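Long-range contact in hypothetical protein XCC279 (Xanthomonas campestris pv. campestris, PDB 4NAV), which probably hydrolyses 3-deoxy-D-manno-octulosonate 8-phosphate to 3-deoxy-D-manno-octulosonate and inorganic phosphate with the help of magnesium, a step in lipopolysaccharide biosynthesis: residues P5-R19 against E161-V173. Numbering follows the deposited sequence.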
# COMPACT_ATOMS: atom_id res chain seq x y z
N PRO A 5 0.82 -2.38 26.80
CA PRO A 5 -0.06 -1.45 26.11
C PRO A 5 -0.53 -0.34 27.04
O PRO A 5 -0.92 0.72 26.55
CB PRO A 5 -1.23 -2.33 25.68
CG PRO A 5 -0.72 -3.72 25.77
CD PRO A 5 0.26 -3.73 26.88
N LEU A 6 -0.44 -0.57 28.36
CA LEU A 6 -1.01 0.35 29.34
C LEU A 6 -0.10 1.46 29.81
O LEU A 6 -0.57 2.45 30.39
CB LEU A 6 -1.45 -0.43 30.56
CG LEU A 6 -2.53 -1.46 30.29
CD1 LEU A 6 -3.00 -2.02 31.63
CD2 LEU A 6 -3.70 -0.84 29.54
N GLN A 7 1.20 1.35 29.60
CA GLN A 7 2.03 2.46 30.09
C GLN A 7 1.84 3.64 29.14
O GLN A 7 1.45 3.51 27.96
CB GLN A 7 3.49 2.09 30.46
CG GLN A 7 4.45 1.69 29.36
CD GLN A 7 5.82 1.43 29.97
OE1 GLN A 7 6.81 2.16 29.77
NE2 GLN A 7 5.87 0.40 30.78
N ASP A 8 1.99 4.82 29.72
CA ASP A 8 1.73 6.06 29.01
C ASP A 8 0.26 6.27 28.71
O ASP A 8 -0.08 7.13 27.92
CB ASP A 8 2.57 6.14 27.74
CG ASP A 8 4.03 5.82 27.99
OD1 ASP A 8 4.59 6.30 29.02
OD2 ASP A 8 4.62 5.06 27.18
N LEU A 9 -0.62 5.51 29.34
CA LEU A 9 -2.07 5.73 29.22
C LEU A 9 -2.61 6.19 30.54
O LEU A 9 -2.16 5.76 31.58
CB LEU A 9 -2.76 4.46 28.83
CG LEU A 9 -3.07 4.25 27.35
CD1 LEU A 9 -1.96 4.69 26.39
CD2 LEU A 9 -3.45 2.78 27.16
N PRO A 10 -3.57 7.11 30.52
CA PRO A 10 -4.03 7.64 31.82
C PRO A 10 -4.88 6.66 32.57
O PRO A 10 -5.61 5.89 31.96
CB PRO A 10 -4.85 8.88 31.45
CG PRO A 10 -5.02 8.86 29.96
CD PRO A 10 -3.98 7.95 29.37
N ALA A 11 -4.81 6.72 33.88
CA ALA A 11 -5.62 5.87 34.76
C ALA A 11 -7.11 5.80 34.36
O ALA A 11 -7.67 4.72 34.29
CB ALA A 11 -5.49 6.33 36.19
N ASP A 12 -7.72 6.95 34.06
CA ASP A 12 -9.14 7.00 33.75
C ASP A 12 -9.48 6.07 32.56
O ASP A 12 -10.47 5.35 32.56
CB ASP A 12 -9.58 8.45 33.50
N LEU A 13 -8.63 6.09 31.55
CA LEU A 13 -8.84 5.32 30.34
C LEU A 13 -8.70 3.83 30.62
O LEU A 13 -9.50 3.02 30.16
CB LEU A 13 -7.81 5.77 29.32
CG LEU A 13 -7.95 5.28 27.89
CD1 LEU A 13 -7.25 6.27 26.97
CD2 LEU A 13 -7.37 3.90 27.71
N ILE A 14 -7.65 3.47 31.36
CA ILE A 14 -7.40 2.11 31.73
C ILE A 14 -8.59 1.54 32.51
O ILE A 14 -9.03 0.40 32.26
CB ILE A 14 -6.11 2.02 32.58
CG1 ILE A 14 -4.89 2.32 31.70
CG2 ILE A 14 -5.96 0.64 33.23
CD1 ILE A 14 -3.60 2.63 32.46
N ASP A 15 -9.14 2.36 33.39
CA ASP A 15 -10.30 1.95 34.16
C ASP A 15 -11.53 1.71 33.28
O ASP A 15 -12.32 0.84 33.58
CB ASP A 15 -10.65 2.99 35.24
CG ASP A 15 -9.56 3.14 36.27
OD1 ASP A 15 -8.82 2.17 36.54
OD2 ASP A 15 -9.40 4.27 36.76
N ARG A 16 -11.69 2.49 32.21
CA ARG A 16 -12.83 2.29 31.33
C ARG A 16 -12.61 1.07 30.50
O ARG A 16 -13.54 0.28 30.31
CB ARG A 16 -13.05 3.48 30.43
CG ARG A 16 -13.50 4.70 31.19
CD ARG A 16 -13.86 5.83 30.24
NE ARG A 16 -13.42 7.05 30.87
CZ ARG A 16 -12.55 7.91 30.36
NH1 ARG A 16 -12.08 7.77 29.11
NH2 ARG A 16 -12.17 8.96 31.09
N ALA A 17 -11.37 0.87 30.07
CA ALA A 17 -11.03 -0.28 29.25
C ALA A 17 -11.24 -1.58 30.02
O ALA A 17 -11.61 -2.60 29.44
CB ALA A 17 -9.59 -0.18 28.77
N ALA A 18 -10.99 -1.54 31.33
CA ALA A 18 -11.21 -2.69 32.21
C ALA A 18 -12.66 -3.14 32.30
O ALA A 18 -12.91 -4.29 32.67
CB ALA A 18 -10.69 -2.40 33.62
N ARG A 19 -13.61 -2.27 32.03
CA ARG A 19 -15.01 -2.65 32.16
C ARG A 19 -15.72 -2.82 30.82
O ARG A 19 -16.92 -2.94 30.77
CB ARG A 19 -15.75 -1.69 33.11
CG ARG A 19 -15.88 -0.25 32.70
CD ARG A 19 -16.60 0.50 33.83
NE ARG A 19 -16.35 1.93 33.97
CZ ARG A 19 -16.62 2.90 33.08
NH1 ARG A 19 -17.11 2.65 31.87
NH2 ARG A 19 -16.35 4.16 33.42
N GLU A 161 -3.99 -2.53 18.37
CA GLU A 161 -3.51 -1.67 19.44
C GLU A 161 -4.58 -1.47 20.51
O GLU A 161 -4.28 -1.43 21.70
CB GLU A 161 -3.00 -0.34 18.89
CG GLU A 161 -2.21 0.48 19.90
CD GLU A 161 -1.81 1.83 19.34
OE1 GLU A 161 -1.44 1.93 18.12
OE2 GLU A 161 -1.87 2.81 20.12
N VAL A 162 -5.82 -1.33 20.07
CA VAL A 162 -6.93 -1.18 20.97
C VAL A 162 -7.14 -2.49 21.72
O VAL A 162 -7.21 -2.50 22.95
CB VAL A 162 -8.20 -0.80 20.20
CG1 VAL A 162 -9.47 -1.02 21.03
CG2 VAL A 162 -8.12 0.65 19.79
N CYS A 163 -7.28 -3.58 20.99
CA CYS A 163 -7.45 -4.88 21.61
C CYS A 163 -6.41 -5.12 22.71
O CYS A 163 -6.74 -5.48 23.83
CB CYS A 163 -7.39 -5.95 20.55
SG CYS A 163 -8.78 -5.89 19.35
N ASP A 164 -5.15 -4.85 22.41
CA ASP A 164 -4.09 -5.08 23.40
C ASP A 164 -4.31 -4.29 24.70
O ASP A 164 -4.17 -4.84 25.80
CB ASP A 164 -2.76 -4.72 22.81
CG ASP A 164 -2.35 -5.65 21.68
OD1 ASP A 164 -2.93 -6.75 21.54
OD2 ASP A 164 -1.39 -5.30 20.95
N VAL A 165 -4.76 -3.04 24.58
CA VAL A 165 -5.05 -2.24 25.76
C VAL A 165 -6.14 -2.86 26.62
O VAL A 165 -5.98 -3.05 27.85
CB VAL A 165 -5.48 -0.83 25.35
CG1 VAL A 165 -6.19 -0.11 26.50
CG2 VAL A 165 -4.27 -0.04 24.85
N VAL A 166 -7.24 -3.24 25.96
CA VAL A 166 -8.39 -3.76 26.65
C VAL A 166 -8.03 -5.07 27.35
O VAL A 166 -8.26 -5.24 28.56
CB VAL A 166 -9.54 -3.96 25.68
CG1 VAL A 166 -10.70 -4.70 26.34
CG2 VAL A 166 -10.05 -2.62 25.22
N LEU A 167 -7.42 -5.97 26.59
CA LEU A 167 -6.95 -7.22 27.15
C LEU A 167 -5.97 -6.98 28.33
O LEU A 167 -6.13 -7.57 29.40
CB LEU A 167 -6.29 -8.04 26.07
CG LEU A 167 -7.27 -8.53 24.97
CD1 LEU A 167 -6.53 -9.10 23.79
CD2 LEU A 167 -8.19 -9.60 25.56
N ALA A 168 -5.04 -6.03 28.19
CA ALA A 168 -4.11 -5.76 29.28
C ALA A 168 -4.87 -5.24 30.52
O ALA A 168 -4.60 -5.65 31.63
CB ALA A 168 -3.07 -4.74 28.85
N ALA A 169 -5.84 -4.36 30.30
CA ALA A 169 -6.58 -3.78 31.40
C ALA A 169 -7.41 -4.83 32.10
O ALA A 169 -7.78 -4.65 33.26
CB ALA A 169 -7.48 -2.64 30.93
N GLN A 170 -7.75 -5.88 31.39
CA GLN A 170 -8.58 -6.94 31.97
C GLN A 170 -7.78 -8.17 32.38
O GLN A 170 -8.34 -9.22 32.59
CB GLN A 170 -9.69 -7.30 30.99
CG GLN A 170 -10.66 -6.15 30.75
CD GLN A 170 -11.87 -6.56 29.91
OE1 GLN A 170 -12.18 -7.74 29.79
NE2 GLN A 170 -12.61 -5.57 29.43
N GLY A 171 -6.46 -7.99 32.52
CA GLY A 171 -5.58 -9.01 33.10
C GLY A 171 -5.49 -10.29 32.28
O GLY A 171 -5.16 -11.37 32.79
N GLN A 172 -5.64 -10.12 30.99
CA GLN A 172 -5.76 -11.23 30.13
C GLN A 172 -4.47 -11.68 29.41
O GLN A 172 -4.45 -12.77 28.79
CB GLN A 172 -6.81 -10.87 29.12
CG GLN A 172 -7.76 -11.99 28.87
CD GLN A 172 -8.74 -12.25 29.97
OE1 GLN A 172 -8.66 -11.70 31.05
NE2 GLN A 172 -9.65 -13.16 29.72
N VAL A 173 -3.40 -10.88 29.49
CA VAL A 173 -2.28 -11.07 28.56
C VAL A 173 -1.47 -12.32 28.94
O VAL A 173 -1.21 -13.18 28.09
CB VAL A 173 -1.51 -9.75 28.16
CG1 VAL A 173 -1.65 -8.63 29.15
CG2 VAL A 173 -0.04 -9.99 27.88
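Ala-17 and Ala-169 meet methyl to methyl, CB to CB at 3.9 Å, where helix 158-169, packed on strand 113-116 and edge strand 131-133 of this HAD-type fold's parallel sheet, is crossed almost perpendicularly (-82°) by helix 11-17, whose Ala-17 also touches Leu-131. The pair is a worked example of packing around small side chains; the axes of the short segments 11-17 and 161-169 approach to 8.7 Å. Val-165, one turn before Ala-169, packs beside this pair. Its CG1, anti to the backbone N, meets Ala-17 CB and Leu-6 CD2, while CG2 comes tip to tip with Leu-9 CD2 at 3.7 Å.

The chain entering helix 11-17 closes over helix 161-169 through a type II turn, Leu-6 to Leu-9. Pro-5 lays its ring across Asp-164, with CG 3.6 Å from Asp-164 O; the carboxylate is engaged by Arg-160 and Tyr-3. Leu-6 CG rests on Ala-168 CB, and CD2 reaches Val-165 O.

Gln-170, just beyond the helix, can be followed outward. Its CB starts to the side, but with CG anti to its carbonyl carbon (chi1 -65°) and the chain extended beyond, the end swings across. CG lies 3.5 Å from Ala-18 O; CD has Ala-18 O at 3.7 Å and Ala-17 O at 4.0 Å, both to one side. At the tip, OE1 has a weak hydrogen bond from Arg-21, and NE2 donates to both Val-20 O, just before central strand 22-25, and Ala-17 O. The latter bond is nearly straight (170°), Gln-170 NE2 lying 3.1 Å from Ala-17 O in the carbonyl plane.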